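Local coordinates for nitroreductase family protein (PDB 7DP1), which reduces nitroaromatic compounds, including dinitroaniline herbicides, with FMN as cofactor and probably NADPH as the source of electrons, at residues A[62-66]-A[185-189]; A[138-142]-A[154-158]. The protein carries 1 engineered substitution. All blocks are in the same frame, centred on the assembly; numbering follows the deposited sequence.

Contact 1: residues A[62-66]-A[185-189]; sequences RWQAV and VRAEL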
ATOM      1  N   ARG A  62     -23.324 -15.882  -2.158  1.00 59.59           N
ATOM      2  CA  ARG A  62     -22.965 -14.653  -2.864  1.00 58.26           C
ATOM      3  C   ARG A  62     -21.613 -14.810  -3.539  1.00 49.35           C
ATOM      4  O   ARG A  62     -21.432 -14.490  -4.716  1.00 50.62           O
ATOM      5  CB  ARG A  62     -22.930 -13.479  -1.894  1.00 55.58           C
ATOM      6  CG  ARG A  62     -24.281 -13.210  -1.240  1.00 67.46           C
ATOM      7  CD  ARG A  62     -25.292 -12.700  -2.248  1.00 71.96           C
ATOM      8  NE  ARG A  62     -24.738 -11.594  -3.014  1.00 79.51           N
ATOM      9  CZ  ARG A  62     -24.458 -11.653  -4.309  1.00 81.34           C
ATOM     10  NH1 ARG A  62     -24.687 -12.770  -4.990  1.00 81.06           N
ATOM     11  NH2 ARG A  62     -23.945 -10.595  -4.918  1.00 79.56           N
ATOM     12  N   TRP A  63     -20.667 -15.317  -2.765  1.00 46.75           N
ATOM     13  CA  TRP A  63     -19.329 -15.600  -3.234  1.00 52.50           C
ATOM     14  C   TRP A  63     -19.434 -16.636  -4.365  1.00 57.97           C
ATOM     15  O   TRP A  63     -18.644 -16.623  -5.307  1.00 56.90           O
ATOM     16  CB  TRP A  63     -18.472 -16.049  -2.046  1.00 41.23           C
ATOM     17  CG  TRP A  63     -17.108 -16.640  -2.281  1.00 45.06           C
ATOM     18  CD1 TRP A  63     -16.524 -17.622  -1.529  1.00 52.04           C
ATOM     19  CD2 TRP A  63     -16.147 -16.294  -3.294  1.00 44.75           C
ATOM     20  NE1 TRP A  63     -15.273 -17.913  -2.010  1.00 62.33           N
ATOM     21  CE2 TRP A  63     -15.017 -17.119  -3.096  1.00 55.15           C
ATOM     22  CE3 TRP A  63     -16.134 -15.388  -4.352  1.00 43.94           C
ATOM     23  CZ2 TRP A  63     -13.890 -17.059  -3.917  1.00 48.97           C
ATOM     24  CZ3 TRP A  63     -15.022 -15.337  -5.172  1.00 40.54           C
ATOM     25  CH2 TRP A  63     -13.917 -16.171  -4.952  1.00 44.44           C
ATOM     26  N   GLN A  64     -20.441 -17.505  -4.305  1.00 46.23           N
ATOM     27  CA  GLN A  64     -20.645 -18.455  -5.408  1.00 52.81           C
ATOM     28  C   GLN A  64     -21.221 -17.795  -6.663  1.00 52.01           C
ATOM     29  O   GLN A  64     -20.890 -18.191  -7.780  1.00 61.42           O
ATOM     30  CB  GLN A  64     -21.588 -19.594  -4.983  1.00 66.34           C
ATOM     31  CG  GLN A  64     -20.888 -20.889  -4.652  1.00 73.80           C
ATOM     32  CD  GLN A  64     -20.144 -21.455  -5.840  1.00 79.66           C
ATOM     33  OE1 GLN A  64     -20.624 -21.397  -6.971  1.00 80.41           O
ATOM     34  NE2 GLN A  64     -18.960 -22.002  -5.591  1.00 81.01           N
ATOM     35  N   ALA A  65     -22.093 -16.807  -6.486  1.00 54.40           N
ATOM     36  CA  ALA A  65     -22.647 -16.071  -7.619  1.00 58.67           C
ATOM     37  C   ALA A  65     -21.544 -15.312  -8.381  1.00 52.30           C
ATOM     38  O   ALA A  65     -21.482 -15.360  -9.615  1.00 49.48           O
ATOM     39  CB  ALA A  65     -23.738 -15.122  -7.158  1.00 51.71           C
ATOM     40  N   VAL A  66     -20.681 -14.611  -7.656  1.00 46.26           N
ATOM     41  CA  VAL A  66     -19.581 -13.895  -8.307  1.00 45.13           C
ATOM     42  C   VAL A  66     -18.755 -14.870  -9.128  1.00 48.67           C
ATOM     43  O   VAL A  66     -18.400 -14.579 -10.267  1.00 53.60           O
ATOM     44  CB  VAL A  66     -18.663 -13.165  -7.290  1.00 47.36           C
ATOM     45  CG1 VAL A  66     -17.521 -12.433  -8.001  1.00 36.83           C
ATOM     46  CG2 VAL A  66     -19.476 -12.219  -6.433  1.00 47.74           C
ATOM     47  N   VAL A 185     -17.995  -8.295 -11.973  1.00 41.65           N
ATOM     48  CA  VAL A 185     -17.865  -8.362 -10.520  1.00 45.17           C
ATOM     49  C   VAL A 185     -18.679  -7.245  -9.862  1.00 46.23           C
ATOM     50  O   VAL A 185     -19.489  -7.508  -8.969  1.00 41.09           O
ATOM     51  CB  VAL A 185     -16.395  -8.275 -10.086  1.00 44.72           C
ATOM     52  CG1 VAL A 185     -16.259  -8.293  -8.534  1.00 34.75           C
ATOM     53  CG2 VAL A 185     -15.585  -9.394 -10.735  1.00 45.52           C
ATOM     54  N   ARG A 186     -18.486  -6.014 -10.332  1.00 42.60           N
ATOM     55  CA  ARG A 186     -19.224  -4.870  -9.808  1.00 39.58           C
ATOM     56  C   ARG A 186     -20.717  -5.117  -9.939  1.00 43.19           C
ATOM     57  O   ARG A 186     -21.478  -4.766  -9.042  1.00 44.39           O
ATOM     58  CB  ARG A 186     -18.842  -3.562 -10.517  1.00 39.44           C
ATOM     59  CG  ARG A 186     -17.493  -2.997 -10.071  1.00 41.17           C
ATOM     60  CD  ARG A 186     -17.292  -1.548 -10.514  1.00 40.74           C
ATOM     61  NE  ARG A 186     -16.604  -1.486 -11.795  1.00 36.27           N
ATOM     62  CZ  ARG A 186     -17.184  -1.213 -12.948  1.00 42.45           C
ATOM     63  NH1 ARG A 186     -18.488  -0.952 -13.000  1.00 49.07           N
ATOM     64  NH2 ARG A 186     -16.455  -1.201 -14.054  1.00 51.40           N
ATOM     65  N   ALA A 187     -21.140  -5.686 -11.065  1.00 39.73           N
ATOM     66  CA  ALA A 187     -22.549  -6.001 -11.235  1.00 42.31           C
ATOM     67  C   ALA A 187     -23.046  -6.989 -10.173  1.00 52.81           C
ATOM     68  O   ALA A 187     -24.056  -6.740  -9.512  1.00 58.21           O
ATOM     69  CB  ALA A 187     -22.810  -6.554 -12.636  1.00 54.15           C
ATOM     70  N   GLU A 188     -22.321  -8.089  -9.976  1.00 47.57           N
ATOM     71  CA  GLU A 188     -22.782  -9.139  -9.064  1.00 46.09           C
ATOM     72  C   GLU A 188     -22.780  -8.701  -7.605  1.00 52.00           C
ATOM     73  O   GLU A 188     -23.518  -9.244  -6.777  1.00 54.40           O
ATOM     74  CB  GLU A 188     -21.941 -10.398  -9.236  1.00 47.58           C
ATOM     75  CG  GLU A 188     -22.221 -11.099 -10.546  1.00 57.87           C
ATOM     76  CD  GLU A 188     -23.694 -11.468 -10.704  1.00 67.94           C
ATOM     77  OE1 GLU A 188     -24.324 -11.834  -9.689  1.00 65.68           O
ATOM     78  OE2 GLU A 188     -24.218 -11.389 -11.840  1.00 72.20           O
ATOM     79  N   LEU A 189     -21.954  -7.710  -7.309  1.00 48.29           N
ATOM     80  CA  LEU A 189     -21.847  -7.148  -5.977  1.00 49.71           C
ATOM     81  C   LEU A 189     -22.840  -5.988  -5.848  1.00 50.68           C
ATOM     82  O   LEU A 189     -23.067  -5.453  -4.758  1.00 51.11           O
ATOM     83  CB  LEU A 189     -20.425  -6.648  -5.721  1.00 42.22           C
ATOM     84  CG  LEU A 189     -19.265  -7.657  -5.705  1.00 41.71           C
ATOM     85  CD1 LEU A 189     -17.966  -6.968  -5.353  1.00 34.45           C
ATOM     86  CD2 LEU A 189     -19.498  -8.848  -4.798  1.00 44.41           C
TER
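Val-66 packs against Val-185 and Leu-189 where helix 60-74 meets helix 182-189. The two helices lie side by side on one face of the antiparallel sheet of the nitroreductase fold. Their segments run nearly antiparallel, at 150°, with axes 9.8 Å apart. The tight part is apolar and turned to the sheet. Val-66 CG2 meets Leu-189 CD2 at 3.7 Å, the two side chains passing at a slant. Its other methyl, CG1, set opposite the backbone N (chi1 180°), faces Val-185 CG1 at a looser 4.4 Å. Phe-139 of strand 136-143 lies beneath all three residues.

The other side is polar and partly exposed. Glu-188 lays its CB alongside Val-66 CG2, and its chain bends so that OE1 reaches Ala-65 CB at 4.2 Å. Arg-62 bends twice, at chi2 and chi3, and this brings the edge of its guanidinium to the backbone of Glu-188. A hydrogen bond from Arg-62 NH2 to Glu-188 O is modelled at 2.3 Å, too short to be trusted in detail. The charges of the two side chains do not meet: Arg-62 NH1 and Glu-188 OE1 are 4.8 Å apart.

The second subunit joins the two helices here. Its Gln-229 takes a hydrogen bond from Arg-62 NE through OE1 and gives one to Leu-189 O through NE2.

Contact 2: residues A[138-142]-A[154-158]; sequences LFLHC and MGMWL. With FMN (flavin mononucleotide), chain D.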
ATOM      1  N   LEU A 138     -12.691 -10.785  -0.344  1.00 36.44           N
ATOM      2  CA  LEU A 138     -12.827  -9.335  -0.175  1.00 30.36           C
ATOM      3  C   LEU A 138     -12.514  -8.642  -1.473  1.00 29.27           C
ATOM      4  O   LEU A 138     -11.423  -8.814  -2.035  1.00 35.97           O
ATOM      5  CB  LEU A 138     -11.889  -8.821   0.921  1.00 32.04           C
ATOM      6  CG  LEU A 138     -11.798  -7.314   1.160  1.00 40.23           C
ATOM      7  CD1 LEU A 138     -11.596  -7.042   2.629  1.00 45.81           C
ATOM      8  CD2 LEU A 138     -10.645  -6.700   0.376  1.00 35.25           C
ATOM      9  N   PHE A 139     -13.428  -7.792  -1.905  1.00 32.48           N
ATOM     10  CA  PHE A 139     -13.195  -6.987  -3.088  1.00 29.68           C
ATOM     11  C   PHE A 139     -12.961  -5.556  -2.658  1.00 35.51           C
ATOM     12  O   PHE A 139     -13.840  -4.907  -2.062  1.00 31.99           O
ATOM     13  CB  PHE A 139     -14.366  -7.077  -4.055  1.00 29.91           C
ATOM     14  CG  PHE A 139     -14.470  -8.402  -4.745  1.00 35.40           C
ATOM     15  CD1 PHE A 139     -13.586  -8.733  -5.753  1.00 34.67           C
ATOM     16  CD2 PHE A 139     -15.456  -9.316  -4.388  1.00 35.45           C
ATOM     17  CE1 PHE A 139     -13.668  -9.966  -6.401  1.00 43.66           C
ATOM     18  CE2 PHE A 139     -15.549 -10.542  -5.018  1.00 38.75           C
ATOM     19  CZ  PHE A 139     -14.658 -10.873  -6.045  1.00 36.72           C
ATOM     20  N   LEU A 140     -11.758  -5.084  -2.955  1.00 24.54           N
ATOM     21  CA  LEU A 140     -11.320  -3.750  -2.558  1.00 32.56           C
ATOM     22  C   LEU A 140     -11.573  -2.794  -3.686  1.00 32.98           C
ATOM     23  O   LEU A 140     -11.100  -3.007  -4.802  1.00 39.09           O
ATOM     24  CB  LEU A 140      -9.826  -3.771  -2.157  1.00 28.05           C
ATOM     25  CG  LEU A 140      -9.068  -2.452  -1.951  1.00 38.05           C
ATOM     26  CD1 LEU A 140      -9.808  -1.522  -1.018  1.00 25.61           C
ATOM     27  CD2 LEU A 140      -7.634  -2.740  -1.412  1.00 27.21           C
ATOM     28  N   HIS A 141     -12.358  -1.758  -3.418  1.00 32.96           N
ATOM     29  CA  HIS A 141     -12.672  -0.802  -4.462  1.00 32.84           C
ATOM     30  C   HIS A 141     -12.724   0.616  -3.921  1.00 38.50           C
ATOM     31  O   HIS A 141     -12.625   0.826  -2.706  1.00 35.96           O
ATOM     32  CB  HIS A 141     -13.988  -1.157  -5.121  1.00 34.74           C
ATOM     33  CG  HIS A 141     -15.122  -1.294  -4.149  1.00 30.27           C
ATOM     34  ND1 HIS A 141     -15.982  -0.270  -3.881  1.00 37.93           N
ATOM     35  CD2 HIS A 141     -15.523  -2.356  -3.407  1.00 36.51           C
ATOM     36  CE1 HIS A 141     -16.892  -0.683  -2.992  1.00 41.52           C
ATOM     37  NE2 HIS A 141     -16.631  -1.935  -2.696  1.00 41.43           N
ATOM     38  N   CYS A 142     -12.865   1.582  -4.825  1.00 29.92           N
ATOM     39  CA  CYS A 142     -12.912   2.986  -4.434  1.00 33.86           C
ATOM     40  C   CYS A 142     -13.616   3.810  -5.501  1.00 36.93           C
ATOM     41  O   CYS A 142     -13.901   3.328  -6.604  1.00 35.27           O
ATOM     42  CB  CYS A 142     -11.497   3.542  -4.197  1.00 37.01           C
ATOM     43  SG  CYS A 142     -10.431   3.527  -5.702  1.00 41.51           S
ATOM     44  N   MET A 154      -4.725   2.743  -0.585  1.00 24.79           N
ATOM     45  CA  MET A 154      -5.400   1.449  -0.519  1.00 23.84           C
ATOM     46  C   MET A 154      -4.418   0.303  -0.211  1.00 23.58           C
ATOM     47  O   MET A 154      -4.742  -0.622   0.561  1.00 24.71           O
ATOM     48  CB  MET A 154      -6.155   1.155  -1.835  1.00 28.26           C
ATOM     49  CG  MET A 154      -7.371   2.077  -2.070  1.00 32.57           C
ATOM     50  SD  MET A 154      -8.491   1.474  -3.373  1.00 39.73           S
ATOM     51  CE  MET A 154      -7.482   1.649  -4.834  1.00 32.59           C
ATOM     52  N   GLY A 155      -3.245   0.355  -0.834  1.00 22.93           N
ATOM     53  CA  GLY A 155      -2.199  -0.639  -0.579  1.00 19.37           C
ATOM     54  C   GLY A 155      -1.818  -0.639   0.888  1.00 23.57           C
ATOM     55  O   GLY A 155      -1.646  -1.684   1.519  1.00 25.55           O
ATOM     56  N   MET A 156      -1.723   0.552   1.450  1.00 23.19           N
ATOM     57  CA  MET A 156      -1.368   0.684   2.863  1.00 23.07           C
ATOM     58  C   MET A 156      -2.393  -0.052   3.692  1.00 24.53           C
ATOM     59  O   MET A 156      -2.044  -0.818   4.594  1.00 22.79           O
ATOM     60  CB  MET A 156      -1.282   2.156   3.259  1.00 22.69           C
ATOM     61  CG  MET A 156      -0.089   2.886   2.617  1.00 25.74           C
ATOM     62  SD  MET A 156      -0.197   4.651   2.959  1.00 27.29           S
ATOM     63  CE  MET A 156       0.782   5.249   1.561  1.00 27.28           C
ATOM     64  N   TRP A 157      -3.661   0.173   3.381  1.00 21.96           N
ATOM     65  CA  TRP A 157      -4.750  -0.538   4.087  1.00 18.62           C
ATOM     66  C   TRP A 157      -4.706  -2.037   3.860  1.00 20.60           C
ATOM     67  O   TRP A 157      -4.763  -2.829   4.802  1.00 19.08           O
ATOM     68  CB  TRP A 157      -6.106  -0.015   3.655  1.00 29.22           C
ATOM     69  CG  TRP A 157      -7.260  -0.714   4.311  1.00 29.75           C
ATOM     70  CD1 TRP A 157      -7.750  -0.468   5.556  1.00 31.52           C
ATOM     71  CD2 TRP A 157      -8.097  -1.752   3.748  1.00 26.85           C
ATOM     72  NE1 TRP A 157      -8.841  -1.274   5.810  1.00 29.57           N
ATOM     73  CE2 TRP A 157      -9.072  -2.076   4.724  1.00 33.12           C
ATOM     74  CE3 TRP A 157      -8.106  -2.443   2.532  1.00 35.68           C
ATOM     75  CZ2 TRP A 157     -10.069  -3.067   4.520  1.00 31.97           C
ATOM     76  CZ3 TRP A 157      -9.090  -3.433   2.331  1.00 40.80           C
ATOM     77  CH2 TRP A 157     -10.053  -3.733   3.327  1.00 35.33           C
ATOM     78  N   LEU A 158      -4.604  -2.428   2.598  1.00 19.76           N
ATOM     79  CA  LEU A 158      -4.593  -3.840   2.249  1.00 18.66           C
ATOM     80  C   LEU A 158      -3.482  -4.601   2.950  1.00 26.68           C
ATOM     81  O   LEU A 158      -3.703  -5.693   3.470  1.00 28.00           O
ATOM     82  CB  LEU A 158      -4.448  -4.016   0.725  1.00 20.07           C
ATOM     83  CG  LEU A 158      -4.707  -5.461   0.307  1.00 30.13           C
ATOM     84  CD1 LEU A 158      -6.165  -5.848   0.611  1.00 35.63           C
ATOM     85  CD2 LEU A 158      -4.380  -5.673  -1.157  1.00 29.27           C
TER
HETATM   86  N1  FMN D 301       0.950  14.540   6.613  1.00 31.27           N
HETATM   87  C2  FMN D 301       1.481  15.802   6.541  1.00 39.57           C
HETATM   88  O2  FMN D 301       1.446  16.516   7.535  1.00 40.81           O
HETATM   89  N3  FMN D 301       2.063  16.257   5.373  1.00 41.23           N
HETATM   90  C4  FMN D 301       2.133  15.461   4.251  1.00 41.91           C
HETATM   91  O4  FMN D 301       2.676  15.910   3.224  1.00 38.71           O
HETATM   92  C4A FMN D 301       1.583  14.174   4.320  1.00 39.88           C
HETATM   93  N5  FMN D 301       1.609  13.326   3.238  1.00 39.74           N
HETATM   94  C5A FMN D 301       1.099  12.047   3.336  1.00 35.17           C
HETATM   95  C6  FMN D 301       1.157  11.208   2.238  1.00 32.89           C
HETATM   96  C7  FMN D 301       0.639   9.921   2.327  1.00 33.53           C
HETATM   97  C7M FMN D 301       0.728   9.013   1.141  1.00 33.13           C
HETATM   98  C8  FMN D 301       0.059   9.473   3.507  1.00 31.09           C
HETATM   99  C8M FMN D 301      -0.460   8.064   3.611  1.00 25.85           C
HETATM  100  C9  FMN D 301       0.001  10.316   4.606  1.00 25.50           C
HETATM  101  C9A FMN D 301       0.530  11.603   4.522  1.00 29.59           C
HETATM  102  N10 FMN D 301       0.476  12.464   5.605  1.00 29.79           N
HETATM  103  C10 FMN D 301       1.002  13.727   5.505  1.00 32.09           C
HETATM  104  C1' FMN D 301      -0.117  12.042   6.922  1.00 23.45           C
HETATM  105  C2' FMN D 301      -1.642  12.002   6.896  1.00 28.64           C
HETATM  106  O2' FMN D 301      -2.173  13.295   7.048  1.00 26.45           O
HETATM  107  C3' FMN D 301      -2.086  11.096   8.046  1.00 27.83           C
HETATM  108  O3' FMN D 301      -1.650   9.776   7.804  1.00 30.23           O
HETATM  109  C4' FMN D 301      -3.593  11.083   8.283  1.00 28.55           C
HETATM  110  O4' FMN D 301      -3.966  12.378   8.719  1.00 36.72           O
HETATM  111  C5' FMN D 301      -3.873  10.089   9.411  1.00 29.84           C
HETATM  112  O5' FMN D 301      -3.118  10.455  10.569  1.00 35.36           O
HETATM  113  P   FMN D 301      -2.114   9.400  11.282  1.00 33.06           P
HETATM  114  O1P FMN D 301      -1.374  10.192  12.346  1.00 37.97           O
HETATM  115  O2P FMN D 301      -2.829   8.249  11.935  1.00 34.12           O
HETATM  116  O3P FMN D 301      -1.236   8.808  10.210  1.00 32.06           O
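Leu-138 and Leu-140 of strand 136-143 rest against Trp-157 of helix 148-167. Leu-138 CD1 meets the ring at its edge, near the ring plane, 3.7 Å from Trp-157 CH2. Leu-140 CD1 comes to the same ring obliquely, 3.9 Å from Trp-157 CZ3. With CG opposite its backbone N (chi1 169°), Leu-140 extends to the helix and splits its methyls. CD1 also touches Met-154 SD, while CD2 meets Leu-158 CD1 at 4.0 Å. Trp-53 stacks on the indole, and Phe-38 of helix 31-41 packs against it. Were Trp-157 replaced by an alanine, Leu-138 CD1 would probably face a gap and Trp-53 would lose its stacking mate.

This is a helix packed on the central antiparallel sheet of the FMN-dependent nitroreductase fold. The strand and helix segments run in nearly opposite directions, at 156°, and no hydrogen bond links them.

Sulfur contacts make up the other end. Met-154 bends at chi3 (-68°), and its CE lies 3.6 Å from Cys-142 SG. Met-154 SD is 3.7 Å from the same sulfur.

The flavin contact is on a different side of the helix. Met-156 reaches the dimethyl end of the FMN ring system, where its SD lies 3.5 Å from FMN C8M. This FMN is also hydrogen-bonded to the second subunit, through its Ser-20 and Arg-219 among others.

How the contacts relate
The two contacts lie on opposite faces of the central antiparallel sheet, their centres about 17 Å apart. Strand 136-143 belongs to contact 2 but reaches both. Its Leu-138, Leu-140 and Cys-142 turn to helix 148-167, while Phe-139 turns to contact 1, where its ring CD2 is 3.6 Å from Leu-189 CD1. Along the chain the order is 62-66, 138-142, 154-158, 185-189, so contact 1 joins the outer pair and contact 2 the inner pair. The sheet is thus covered by helices on both faces. Each contact also touches the second subunit, and contact 2 adds Met-156 to an FMN pocket shared between the subunits.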